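Local coordinates for tyrosine aminotransferase (PDB 4IX8), which probably catalyses the pyridoxal phosphate-dependent transfer of the amino group of L-tyrosine to 2-oxoglutarate, at residues Ser43-Arg48 against Asp179-Glu184; Gln51-Leu56 against Ser170-Lys175; Asn163-Ala168 against Ser209-Phe214. All blocks are in the same frame, centred on the assembly; numbering follows the deposited sequence.

How the contacts relate
From the N terminus, the chain first makes the short helix 44-47, whose contact 1 with the end of helix 173-181 closes a loop of 130 intervening residues. A few residues on, segment 51-56 meets the start of that same helix, so contact 2, closing a loop of 113, is nested inside contact 1; both also touch the second subunit. Contact 3 closes a loop of 40 residues by joining neighbouring strands of the eight-stranded sheet, and its segments alternate along the chain with those of contacts 1 and 2. Y174 of helix 173-181 packs on V166 of the sheet, while E184, at the start of strand 184-191, probably hydrogen-bonds to I164 of the adjacent strand.

Contact 1 (Ser43-Arg48 against Asp179-Glu184); sequences SKHAQR and DSYGIE
The carbonyl oxygen of S180 is gripped by two side chains of the N-terminal arm. H45 ND1 donates to S180 O at 2.8 Å, with the oxygen lying close to the imidazole plane, while R48 NE donates to S180 O at 3.0 Å along a more bent path (147° at the hydrogen). The two donors come from opposite faces of the carbonyl plane, so the oxygen is clamped between them. Beyond this bond the arginine chain lies along the backbone, R48 CG resting 3.2 Å from D179 O, and one face of the guanidinium meets G182 N.

This carbonyl belongs to the last turn of helix 173-181, which ends in a Schellman motif with G182 at positive phi. The imidazole also turns its edge to one face of the Y181 ring in an edge-to-face pair, centroids 4.8 Å apart and planes at 50°. With H45 CG opposite the backbone N (chi1 171°), the ring swings off its short helix to reach both partners.

Farther out, S43 caps helix 44-47, its OG accepting from A46 N at 3.0 Å. R48 NH1 forms a salt bridge with E160, and T49 OG1 hydrogen-bonds to both S180 OG and H45 O. In the second subunit, L313 packs on H45 and L316 on Y181, placing this surface contact at the dimer interface.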
ATOM      1  N   SER A  43      10.470   8.294 -14.189  1.00 39.74           N
ATOM      2  CA  SER A  43      11.667   8.278 -13.371  1.00 35.91           C
ATOM      3  C   SER A  43      12.442   6.980 -13.494  1.00 38.06           C
ATOM      4  O   SER A  43      11.894   5.960 -13.885  1.00 43.29           O
ATOM      5  CB  SER A  43      11.274   8.456 -11.920  1.00 32.02           C
ATOM      6  OG  SER A  43      10.668   7.263 -11.478  1.00 34.35           O
ATOM      7  N   LYS A  44      13.701   6.997 -13.086  1.00 36.77           N
ATOM      8  CA  LYS A  44      14.512   5.788 -13.069  1.00 31.96           C
ATOM      9  C   LYS A  44      13.947   4.749 -12.108  1.00 29.66           C
ATOM     10  O   LYS A  44      13.898   3.562 -12.400  1.00 29.54           O
ATOM     11  CB  LYS A  44      15.932   6.153 -12.684  1.00 29.72           C
ATOM     12  CG  LYS A  44      16.957   5.093 -12.938  1.00 55.04           C
ATOM     13  CD  LYS A  44      18.370   5.692 -12.984  1.00 55.17           C
ATOM     14  CE  LYS A  44      19.439   4.622 -13.097  1.00 55.79           C
ATOM     15  NZ  LYS A  44      20.753   5.140 -13.554  1.00 57.76           N
ATOM     16  N   HIS A  45      13.514   5.206 -10.950  1.00 29.52           N
ATOM     17  CA  HIS A  45      12.851   4.344  -9.980  1.00 28.26           C
ATOM     18  C   HIS A  45      11.641   3.565 -10.615  1.00 31.78           C
ATOM     19  O   HIS A  45      11.546   2.350 -10.512  1.00 30.82           O
ATOM     20  CB  HIS A  45      12.434   5.243  -8.843  1.00 26.74           C
ATOM     21  CG  HIS A  45      11.551   4.627  -7.815  1.00 26.03           C
ATOM     22  ND1 HIS A  45      11.769   3.381  -7.246  1.00 25.19           N
ATOM     23  CD2 HIS A  45      10.476   5.135  -7.176  1.00 26.15           C
ATOM     24  CE1 HIS A  45      10.860   3.158  -6.326  1.00 25.56           C
ATOM     25  NE2 HIS A  45      10.055   4.211  -6.265  1.00 26.92           N
ATOM     26  N   ALA A  46      10.785   4.251 -11.352  1.00 35.23           N
ATOM     27  CA  ALA A  46       9.655   3.608 -11.994  1.00 33.17           C
ATOM     28  C   ALA A  46      10.117   2.598 -13.043  1.00 37.30           C
ATOM     29  O   ALA A  46       9.682   1.448 -13.043  1.00 35.40           O
ATOM     30  CB  ALA A  46       8.783   4.656 -12.624  1.00 34.53           C
ATOM     31  N   GLN A  47      11.035   3.024 -13.897  1.00 37.93           N
ATOM     32  CA  GLN A  47      11.532   2.216 -15.010  1.00 39.53           C
ATOM     33  C   GLN A  47      12.108   0.875 -14.584  1.00 42.87           C
ATOM     34  O   GLN A  47      12.077  -0.070 -15.346  1.00 55.09           O
ATOM     35  CB  GLN A  47      12.588   3.002 -15.775  1.00 41.04           C
ATOM     36  CG  GLN A  47      11.985   4.001 -16.765  1.00 52.92           C
ATOM     37  CD  GLN A  47      12.999   5.002 -17.304  1.00 57.12           C
ATOM     38  OE1 GLN A  47      12.637   6.111 -17.680  1.00 65.80           O
ATOM     39  NE2 GLN A  47      14.265   4.628 -17.322  1.00 61.70           N
ATOM     40  N   ARG A  48      12.662   0.791 -13.386  1.00 39.12           N
ATOM     41  CA  ARG A  48      13.316  -0.439 -12.942  1.00 35.11           C
ATOM     42  C   ARG A  48      12.473  -1.212 -11.952  1.00 36.27           C
ATOM     43  O   ARG A  48      12.938  -2.185 -11.366  1.00 35.21           O
ATOM     44  CB  ARG A  48      14.669  -0.124 -12.313  1.00 38.31           C
ATOM     45  CG  ARG A  48      14.588   0.531 -10.979  1.00 39.55           C
ATOM     46  CD  ARG A  48      15.972   1.144 -10.623  1.00 33.98           C
ATOM     47  NE  ARG A  48      15.880   1.957  -9.409  1.00 39.03           N
ATOM     48  CZ  ARG A  48      16.895   2.623  -8.873  1.00 41.53           C
ATOM     49  NH1 ARG A  48      18.099   2.567  -9.430  1.00 35.61           N
ATOM     50  NH2 ARG A  48      16.691   3.330  -7.766  1.00 39.00           N
ATOM     51  N   ASP A 179      15.310  -4.169  -6.353  1.00 35.05           N
ATOM     52  CA  ASP A 179      15.636  -3.603  -7.658  1.00 29.68           C
ATOM     53  C   ASP A 179      14.951  -2.247  -7.829  1.00 27.00           C
ATOM     54  O   ASP A 179      15.466  -1.358  -8.491  1.00 24.48           O
ATOM     55  CB  ASP A 179      15.207  -4.532  -8.794  1.00 30.72           C
ATOM     56  CG  ASP A 179      16.040  -5.817  -8.879  1.00 30.16           C
ATOM     57  OD1 ASP A 179      17.172  -5.852  -8.346  1.00 40.18           O
ATOM     58  OD2 ASP A 179      15.546  -6.816  -9.474  1.00 38.09           O
ATOM     59  N   SER A 180      13.757  -2.107  -7.268  1.00 25.91           N
ATOM     60  CA  SER A 180      13.026  -0.864  -7.406  1.00 25.35           C
ATOM     61  C   SER A 180      13.821   0.303  -6.777  1.00 30.88           C
ATOM     62  O   SER A 180      13.780   1.438  -7.266  1.00 24.82           O
ATOM     63  CB  SER A 180      11.680  -0.960  -6.745  1.00 29.53           C
ATOM     64  OG  SER A 180      10.983   0.248  -6.900  1.00 26.06           O
ATOM     65  N   TYR A 181      14.527  -0.005  -5.690  1.00 27.14           N
ATOM     66  CA  TYR A 181      15.184   0.992  -4.906  1.00 25.81           C
ATOM     67  C   TYR A 181      16.671   0.984  -5.086  1.00 28.68           C
ATOM     68  O   TYR A 181      17.363   1.685  -4.384  1.00 32.54           O
ATOM     69  CB  TYR A 181      14.815   0.832  -3.440  1.00 22.19           C
ATOM     70  CG  TYR A 181      13.422   1.354  -3.131  1.00 24.22           C
ATOM     71  CD1 TYR A 181      13.195   2.690  -2.797  1.00 26.43           C
ATOM     72  CD2 TYR A 181      12.346   0.528  -3.194  1.00 24.34           C
ATOM     73  CE1 TYR A 181      11.887   3.135  -2.501  1.00 26.07           C
ATOM     74  CE2 TYR A 181      11.054   0.968  -2.902  1.00 22.73           C
ATOM     75  CZ  TYR A 181      10.829   2.236  -2.569  1.00 28.94           C
ATOM     76  OH  TYR A 181       9.523   2.580  -2.312  1.00 36.01           O
ATOM     77  N   GLY A 182      17.167   0.192  -6.025  1.00 26.96           N
ATOM     78  CA  GLY A 182      18.581   0.207  -6.300  1.00 26.11           C
ATOM     79  C   GLY A 182      19.379  -0.474  -5.214  1.00 25.18           C
ATOM     80  O   GLY A 182      20.574  -0.304  -5.126  1.00 25.83           O
ATOM     81  N   ILE A 183      18.716  -1.308  -4.428  1.00 24.92           N
ATOM     82  CA  ILE A 183      19.377  -2.193  -3.489  1.00 21.86           C
ATOM     83  C   ILE A 183      19.668  -3.539  -4.185  1.00 27.96           C
ATOM     84  O   ILE A 183      18.856  -4.002  -4.970  1.00 30.52           O
ATOM     85  CB  ILE A 183      18.498  -2.425  -2.279  1.00 24.68           C
ATOM     86  CG1 ILE A 183      18.172  -1.099  -1.612  1.00 27.55           C
ATOM     87  CG2 ILE A 183      19.171  -3.366  -1.284  1.00 26.61           C
ATOM     88  CD1 ILE A 183      16.892  -1.172  -0.738  1.00 23.54           C
ATOM     89  N   GLU A 184      20.823  -4.157  -3.937  1.00 23.54           N
ATOM     90  CA  GLU A 184      21.121  -5.439  -4.547  1.00 22.74           C
ATOM     91  C   GLU A 184      20.534  -6.565  -3.706  1.00 27.60           C
ATOM     92  O   GLU A 184      20.824  -6.652  -2.503  1.00 24.37           O
ATOM     93  CB  GLU A 184      22.618  -5.684  -4.695  1.00 23.29           C
ATOM     94  CG  GLU A 184      22.941  -7.038  -5.313  1.00 23.84           C
ATOM     95  CD  GLU A 184      24.433  -7.376  -5.271  1.00 30.77           C
ATOM     96  OE1 GLU A 184      25.303  -6.462  -5.137  1.00 30.96           O
ATOM     97  OE2 GLU A 184      24.757  -8.590  -5.327  1.00 31.83           O
TER

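Contact 2 (Gln51-Leu56 against Ser170-Lys175); sequences QPLNNL and SFPHYK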
ATOM      1  N   GLN A  51       7.759  -6.733 -11.641  1.00 52.79           N
ATOM      2  CA  GLN A  51       7.323  -7.930 -10.944  1.00 53.46           C
ATOM      3  C   GLN A  51       7.248  -9.078 -11.963  1.00 58.79           C
ATOM      4  O   GLN A  51       6.358  -9.104 -12.798  1.00 60.57           O
ATOM      5  CB  GLN A  51       5.969  -7.688 -10.254  1.00 72.65           C
ATOM      6  CG  GLN A  51       5.506  -8.865  -9.380  1.00 89.73           C
ATOM      7  CD  GLN A  51       6.293  -8.939  -8.066  1.00 94.42           C
ATOM      8  OE1 GLN A  51       7.163  -9.804  -7.906  1.00 95.72           O
ATOM      9  NE2 GLN A  51       5.975  -8.043  -7.114  1.00 89.74           N
ATOM     10  N   PRO A  52       8.181 -10.043 -11.889  1.00 62.13           N
ATOM     11  CA  PRO A  52       8.296 -11.024 -12.983  1.00 56.09           C
ATOM     12  C   PRO A  52       7.040 -11.919 -13.105  1.00 50.31           C
ATOM     13  O   PRO A  52       6.679 -12.312 -14.228  1.00 47.95           O
ATOM     14  CB  PRO A  52       9.558 -11.832 -12.608  1.00 59.98           C
ATOM     15  CG  PRO A  52       9.683 -11.715 -11.086  1.00 56.69           C
ATOM     16  CD  PRO A  52       8.815 -10.523 -10.643  1.00 57.36           C
ATOM     17  N   LEU A  53       6.438 -12.254 -11.959  1.00 60.56           N
ATOM     18  CA  LEU A  53       5.176 -13.010 -11.865  1.00 67.40           C
ATOM     19  C   LEU A  53       4.074 -12.348 -12.710  1.00 76.43           C
ATOM     20  O   LEU A  53       3.532 -12.963 -13.629  1.00 84.64           O
ATOM     21  CB  LEU A  53       4.755 -13.150 -10.387  1.00 68.03           C
ATOM     22  CG  LEU A  53       3.707 -14.198  -9.966  1.00 77.83           C
ATOM     23  CD1 LEU A  53       3.651 -14.405  -8.422  1.00 70.45           C
ATOM     24  CD2 LEU A  53       2.325 -13.879 -10.528  1.00 82.58           C
ATOM     25  N   ASN A  54       3.718 -11.110 -12.380  1.00 77.96           N
ATOM     26  CA  ASN A  54       2.741 -10.358 -13.170  1.00 80.61           C
ATOM     27  C   ASN A  54       3.108 -10.324 -14.664  1.00 78.62           C
ATOM     28  O   ASN A  54       2.250 -10.462 -15.537  1.00 77.31           O
ATOM     29  CB  ASN A  54       2.615  -8.921 -12.627  1.00 79.46           C
ATOM     30  N   ASN A  55       4.395 -10.152 -14.948  1.00 76.37           N
ATOM     31  CA  ASN A  55       4.868 -10.020 -16.321  1.00 85.61           C
ATOM     32  C   ASN A  55       4.613 -11.294 -17.102  1.00 95.83           C
ATOM     33  O   ASN A  55       4.355 -11.261 -18.315  1.00100.76           O
ATOM     34  CB  ASN A  55       6.364  -9.685 -16.332  1.00 85.24           C
ATOM     35  CG  ASN A  55       6.911  -9.486 -17.724  1.00 88.69           C
ATOM     36  OD1 ASN A  55       6.153  -9.324 -18.675  1.00100.46           O
ATOM     37  ND2 ASN A  55       8.235  -9.475 -17.852  1.00 83.26           N
ATOM     38  N   LEU A  56       4.642 -12.413 -16.378  1.00 92.33           N
ATOM     39  CA  LEU A  56       4.481 -13.721 -16.984  1.00 80.97           C
ATOM     40  C   LEU A  56       3.115 -13.761 -17.629  1.00 75.43           C
ATOM     41  O   LEU A  56       2.975 -14.171 -18.777  1.00 71.22           O
ATOM     42  CB  LEU A  56       4.644 -14.816 -15.932  1.00 71.83           C
ATOM     43  CG  LEU A  56       4.577 -16.255 -16.417  1.00 65.79           C
ATOM     44  CD1 LEU A  56       5.460 -16.459 -17.623  1.00 60.79           C
ATOM     45  CD2 LEU A  56       5.000 -17.167 -15.279  1.00 66.67           C
ATOM     46  N   SER A 170      12.453 -17.795  -3.694  1.00 27.03           N
ATOM     47  CA  SER A 170      11.804 -16.910  -2.769  1.00 29.53           C
ATOM     48  C   SER A 170      10.619 -16.241  -3.395  1.00 26.18           C
ATOM     49  O   SER A 170      10.625 -15.938  -4.594  1.00 28.89           O
ATOM     50  CB  SER A 170      12.794 -15.832  -2.273  1.00 29.53           C
ATOM     51  OG  SER A 170      13.438 -15.222  -3.380  1.00 32.14           O
ATOM     52  N   PHE A 171       9.654 -15.933  -2.533  1.00 30.68           N
ATOM     53  CA  PHE A 171       8.557 -15.001  -2.804  1.00 25.76           C
ATOM     54  C   PHE A 171       9.152 -13.780  -3.500  1.00 26.41           C
ATOM     55  O   PHE A 171      10.062 -13.176  -2.975  1.00 26.61           O
ATOM     56  CB  PHE A 171       7.895 -14.599  -1.479  1.00 27.52           C
ATOM     57  CG  PHE A 171       6.765 -13.609  -1.610  1.00 27.58           C
ATOM     58  CD1 PHE A 171       5.652 -13.883  -2.380  1.00 33.59           C
ATOM     59  CD2 PHE A 171       6.800 -12.411  -0.909  1.00 28.54           C
ATOM     60  CE1 PHE A 171       4.600 -12.951  -2.479  1.00 37.48           C
ATOM     61  CE2 PHE A 171       5.764 -11.489  -0.999  1.00 27.85           C
ATOM     62  CZ  PHE A 171       4.673 -11.749  -1.793  1.00 33.27           C
ATOM     63  N   PRO A 172       8.681 -13.449  -4.705  1.00 34.04           N
ATOM     64  CA  PRO A 172       9.446 -12.497  -5.526  1.00 28.04           C
ATOM     65  C   PRO A 172       9.514 -11.035  -5.036  1.00 33.31           C
ATOM     66  O   PRO A 172      10.295 -10.264  -5.589  1.00 27.69           O
ATOM     67  CB  PRO A 172       8.726 -12.529  -6.878  1.00 29.21           C
ATOM     68  CG  PRO A 172       7.720 -13.659  -6.824  1.00 34.17           C
ATOM     69  CD  PRO A 172       7.527 -14.050  -5.409  1.00 33.35           C
ATOM     70  N   HIS A 173       8.767 -10.668  -4.012  1.00 24.33           N
ATOM     71  CA  HIS A 173       8.676  -9.288  -3.633  1.00 25.91           C
ATOM     72  C   HIS A 173       9.990  -8.728  -3.079  1.00 28.46           C
ATOM     73  O   HIS A 173      10.236  -7.531  -3.283  1.00 28.99           O
ATOM     74  CB  HIS A 173       7.570  -9.066  -2.601  1.00 24.59           C
ATOM     75  CG  HIS A 173       7.022  -7.668  -2.613  1.00 27.30           C
ATOM     76  ND1 HIS A 173       6.525  -7.072  -3.756  1.00 32.74           N
ATOM     77  CD2 HIS A 173       6.861  -6.763  -1.618  1.00 30.99           C
ATOM     78  CE1 HIS A 173       6.076  -5.866  -3.461  1.00 29.73           C
ATOM     79  NE2 HIS A 173       6.271  -5.651  -2.173  1.00 31.98           N
ATOM     80  N   TYR A 174      10.822  -9.533  -2.394  1.00 23.34           N
ATOM     81  CA  TYR A 174      12.086  -8.998  -1.864  1.00 22.53           C
ATOM     82  C   TYR A 174      12.952  -8.499  -2.999  1.00 25.26           C
ATOM     83  O   TYR A 174      13.474  -7.364  -2.975  1.00 24.97           O
ATOM     84  CB  TYR A 174      12.828 -10.037  -1.018  1.00 22.31           C
ATOM     85  CG  TYR A 174      12.009 -10.308   0.205  1.00 22.48           C
ATOM     86  CD1 TYR A 174      12.116  -9.502   1.329  1.00 22.84           C
ATOM     87  CD2 TYR A 174      11.025 -11.307   0.202  1.00 25.51           C
ATOM     88  CE1 TYR A 174      11.287  -9.705   2.447  1.00 23.32           C
ATOM     89  CE2 TYR A 174      10.198 -11.514   1.311  1.00 22.93           C
ATOM     90  CZ  TYR A 174      10.331 -10.716   2.419  1.00 30.17           C
ATOM     91  OH  TYR A 174       9.524 -10.914   3.519  1.00 29.66           O
ATOM     92  N   LYS A 175      13.014  -9.296  -4.048  1.00 23.47           N
ATOM     93  CA  LYS A 175      13.797  -8.944  -5.222  1.00 26.92           C
ATOM     94  C   LYS A 175      13.212  -7.721  -5.922  1.00 33.12           C
ATOM     95  O   LYS A 175      13.943  -6.842  -6.387  1.00 35.45           O
ATOM     96  CB  LYS A 175      13.853 -10.151  -6.160  1.00 30.20           C
ATOM     97  CG  LYS A 175      14.299  -9.893  -7.560  1.00 31.15           C
ATOM     98  CD  LYS A 175      15.746  -9.838  -7.704  1.00 35.30           C
ATOM     99  CE  LYS A 175      16.110  -9.920  -9.173  1.00 35.17           C
ATOM    100  NZ  LYS A 175      17.356  -9.153  -9.348  1.00 39.20           N
TER
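Q51 OE1 presses against the proline ring of the other segment, lying 3.3 Å from P172 CB, and the two side chains cross at about a right angle. S176 OG, just beyond the contact, lies in weak hydrogen-bonding range of both Q51 OE1 and P172 O. The other end of the amide reaches the neighbouring histidine: Q51 NE2 comes to 3.5 Å from H173 ND1, at the edge of the imidazole and in its plane. Amide and ring are nearly coplanar, 21° apart, which sets the NH2 group beside the ring rather than over it. A bend at chi2 (75°) in the glutamine chain carries the amide across to both residues.

P172 is thus the apolar centre of the contact. Its ring is approached by P52, with P52 CD 4.3 Å from P172 CB, and by L53, whose CD1 stands 4.4 Å from P172 CG. Both of these distances are loose, and the interface between the segments is small. Q51 occupies the N-cap position of helix 52-56, so the residue that reaches P172 and H173 also begins that helix, and P52 and L53 follow it in the first turn.

The arrangement lays the N-terminal arm of this aminotransferase against the start of a helix that packs on the large sheet of the pyridoxal phosphate-dependent fold. The histidine has its stronger polar partner across the dimer, H173 NE2 bonding to L316 O of the second subunit, while Q315 of that subunit packs on Q51 and H173. Within its own subunit, H173 packs on S147 and I150 of helix 145-157, and Y174 on V215 and I217 of strand 211-217.

Contact 3 (Asn163-Ala168 against Ser209-Phe214); sequences NILVCA and SHTKAF
Two adjacent parallel strands of the eight-stranded mixed sheet, 163-168 and 211-217, lie side by side; the axes of segments 163-168 and 211-214 approach to 4.7 Å and are inclined at 24°. N163 begins the pairing: its N donates to H210 O at 2.9 Å, and its O accepts from K212 N at 2.8 Å. Two residues on, L165 N donates to A213 O at 3.0 Å. The register, N163 with T211 but L165 with F214, slips by one residue between these points, a beta bulge in the 211-214 strand of the aminotransferase core sheet.

Side chains reinforce the ladder. T211 OG1 donates to N163 OD1 at 2.7 Å, in the carbonyl plane and on a lone pair of the amide oxygen. N163 CG sits between the backbone N and carbonyl carbon (chi1 67°), which turns the amide toward the threonine; D208 then takes a hydrogen bond from N163 ND2. On the same face, L165 CB packs 3.6 Å from F214 CD2, with L165 CD1 near F214 CD2 and CE2 as well, and Y188 stacks on the F214 ring. On the other face, I164 CG2 meets A213 CB at 3.7 Å, and C178 of helix 173-181 packs on I164.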
ATOM      1  N   ASN A 163      23.528  -3.943  -0.250  1.00 25.71           N
ATOM      2  CA  ASN A 163      22.965  -5.246  -0.581  1.00 25.92           C
ATOM      3  C   ASN A 163      22.363  -5.956   0.631  1.00 26.58           C
ATOM      4  O   ASN A 163      22.706  -5.633   1.750  1.00 24.69           O
ATOM      5  CB  ASN A 163      24.039  -6.106  -1.233  1.00 22.43           C
ATOM      6  CG  ASN A 163      25.188  -6.473  -0.269  1.00 31.08           C
ATOM      7  OD1 ASN A 163      25.095  -7.459   0.486  1.00 25.40           O
ATOM      8  ND2 ASN A 163      26.317  -5.741  -0.368  1.00 31.23           N
ATOM      9  N   ILE A 164      21.423  -6.879   0.395  1.00 25.64           N
ATOM     10  CA  ILE A 164      20.923  -7.788   1.435  1.00 26.64           C
ATOM     11  C   ILE A 164      20.999  -9.229   0.955  1.00 27.64           C
ATOM     12  O   ILE A 164      20.998  -9.481  -0.249  1.00 23.25           O
ATOM     13  CB  ILE A 164      19.477  -7.497   1.853  1.00 24.07           C
ATOM     14  CG1 ILE A 164      18.558  -7.458   0.641  1.00 24.52           C
ATOM     15  CG2 ILE A 164      19.387  -6.172   2.580  1.00 27.85           C
ATOM     16  CD1 ILE A 164      17.100  -7.414   1.050  1.00 24.66           C
ATOM     17  N   LEU A 165      21.111 -10.160   1.903  1.00 27.23           N
ATOM     18  CA  LEU A 165      21.169 -11.574   1.608  1.00 27.71           C
ATOM     19  C   LEU A 165      19.764 -12.094   1.689  1.00 24.85           C
ATOM     20  O   LEU A 165      19.136 -11.986   2.730  1.00 25.48           O
ATOM     21  CB  LEU A 165      22.097 -12.336   2.570  1.00 24.62           C
ATOM     22  CG  LEU A 165      23.568 -11.887   2.558  1.00 32.10           C
ATOM     23  CD1 LEU A 165      24.435 -12.825   3.365  1.00 32.86           C
ATOM     24  CD2 LEU A 165      24.104 -11.835   1.204  1.00 29.99           C
ATOM     25  N   VAL A 166      19.279 -12.635   0.570  1.00 28.35           N
ATOM     26  CA  VAL A 166      17.903 -13.161   0.441  1.00 26.51           C
ATOM     27  C   VAL A 166      17.928 -14.602  -0.080  1.00 24.31           C
ATOM     28  O   VAL A 166      18.722 -14.927  -0.972  1.00 26.62           O
ATOM     29  CB  VAL A 166      17.070 -12.352  -0.513  1.00 22.90           C
ATOM     30  CG1 VAL A 166      15.629 -12.876  -0.541  1.00 25.50           C
ATOM     31  CG2 VAL A 166      17.116 -10.864  -0.122  1.00 26.70           C
ATOM     32  N   CYS A 167      17.106 -15.479   0.493  1.00 29.27           N
ATOM     33  CA  CYS A 167      17.038 -16.853   0.015  1.00 31.55           C
ATOM     34  C   CYS A 167      16.559 -16.895  -1.433  1.00 29.52           C
ATOM     35  O   CYS A 167      15.801 -16.037  -1.870  1.00 31.70           O
ATOM     36  CB  CYS A 167      16.131 -17.691   0.909  1.00 27.74           C
ATOM     37  SG  CYS A 167      14.550 -16.886   1.043  1.00 30.66           S
ATOM     38  N   ALA A 168      17.011 -17.910  -2.167  1.00 30.74           N
ATOM     39  CA  ALA A 168      16.449 -18.292  -3.477  1.00 33.98           C
ATOM     40  C   ALA A 168      16.259 -19.795  -3.411  1.00 29.71           C
ATOM     41  O   ALA A 168      17.175 -20.501  -3.037  1.00 33.12           O
ATOM     42  CB  ALA A 168      17.353 -17.941  -4.626  1.00 31.12           C
ATOM     43  N   SER A 209      31.016  -5.067   3.293  1.00 29.85           N
ATOM     44  CA  SER A 209      30.789  -3.845   4.051  1.00 30.89           C
ATOM     45  C   SER A 209      29.477  -3.193   3.706  1.00 23.92           C
ATOM     46  O   SER A 209      28.954  -2.399   4.487  1.00 35.36           O
ATOM     47  CB  SER A 209      31.959  -2.850   3.813  1.00 33.70           C
ATOM     48  OG  SER A 209      32.139  -2.580   2.425  1.00 33.98           O
ATOM     49  N   HIS A 210      28.913  -3.545   2.554  1.00 26.45           N
ATOM     50  CA  HIS A 210      27.636  -2.946   2.134  1.00 22.99           C
ATOM     51  C   HIS A 210      26.443  -3.854   2.399  1.00 22.57           C
ATOM     52  O   HIS A 210      25.340  -3.520   2.019  1.00 22.11           O
ATOM     53  CB  HIS A 210      27.656  -2.617   0.657  1.00 25.52           C
ATOM     54  CG  HIS A 210      28.601  -1.533   0.289  1.00 30.19           C
ATOM     55  ND1 HIS A 210      28.591  -0.301   0.888  1.00 42.47           N
ATOM     56  CD2 HIS A 210      29.605  -1.502  -0.610  1.00 38.77           C
ATOM     57  CE1 HIS A 210      29.543   0.446   0.371  1.00 31.34           C
ATOM     58  NE2 HIS A 210      30.161  -0.255  -0.552  1.00 35.24           N
ATOM     59  N   THR A 211      26.664  -5.012   3.021  1.00 23.31           N
ATOM     60  CA  THR A 211      25.578  -5.951   3.297  1.00 22.47           C
ATOM     61  C   THR A 211      24.815  -5.486   4.542  1.00 24.63           C
ATOM     62  O   THR A 211      25.417  -5.379   5.600  1.00 27.39           O
ATOM     63  CB  THR A 211      26.126  -7.379   3.566  1.00 22.99           C
ATOM     64  OG1 THR A 211      26.885  -7.866   2.453  1.00 23.42           O
ATOM     65  CG2 THR A 211      25.053  -8.319   3.857  1.00 22.84           C
ATOM     66  N   LYS A 212      23.501  -5.291   4.453  1.00 23.02           N
ATOM     67  CA  LYS A 212      22.732  -4.661   5.529  1.00 21.69           C
ATOM     68  C   LYS A 212      21.732  -5.545   6.247  1.00 26.32           C
ATOM     69  O   LYS A 212      21.223  -5.160   7.288  1.00 28.84           O
ATOM     70  CB  LYS A 212      21.983  -3.428   4.998  1.00 22.32           C
ATOM     71  CG  LYS A 212      22.926  -2.339   4.514  1.00 27.66           C
ATOM     72  CD  LYS A 212      23.784  -1.748   5.636  1.00 30.92           C
ATOM     73  CE  LYS A 212      25.155  -1.304   5.130  1.00 43.41           C
ATOM     74  NZ  LYS A 212      25.122   0.029   4.482  1.00 54.19           N
ATOM     75  N   ALA A 213      21.425  -6.716   5.705  1.00 30.56           N
ATOM     76  CA  ALA A 213      20.437  -7.580   6.323  1.00 30.29           C
ATOM     77  C   ALA A 213      20.518  -8.990   5.758  1.00 23.86           C
ATOM     78  O   ALA A 213      21.105  -9.223   4.712  1.00 24.83           O
ATOM     79  CB  ALA A 213      19.020  -7.000   6.121  1.00 26.91           C
ATOM     80  N   PHE A 214      19.953  -9.924   6.507  1.00 22.42           N
ATOM     81  CA  PHE A 214      19.772 -11.306   6.100  1.00 27.39           C
ATOM     82  C   PHE A 214      18.275 -11.577   6.140  1.00 28.09           C
ATOM     83  O   PHE A 214      17.666 -11.427   7.185  1.00 27.17           O
ATOM     84  CB  PHE A 214      20.494 -12.234   7.043  1.00 26.03           C
ATOM     85  CG  PHE A 214      20.658 -13.624   6.531  1.00 27.09           C
ATOM     86  CD1 PHE A 214      19.737 -14.599   6.844  1.00 26.09           C
ATOM     87  CD2 PHE A 214      21.759 -13.975   5.788  1.00 27.36           C
ATOM     88  CE1 PHE A 214      19.892 -15.908   6.378  1.00 26.59           C
ATOM     89  CE2 PHE A 214      21.925 -15.265   5.339  1.00 25.03           C
ATOM     90  CZ  PHE A 214      20.989 -16.236   5.639  1.00 30.37           C
TER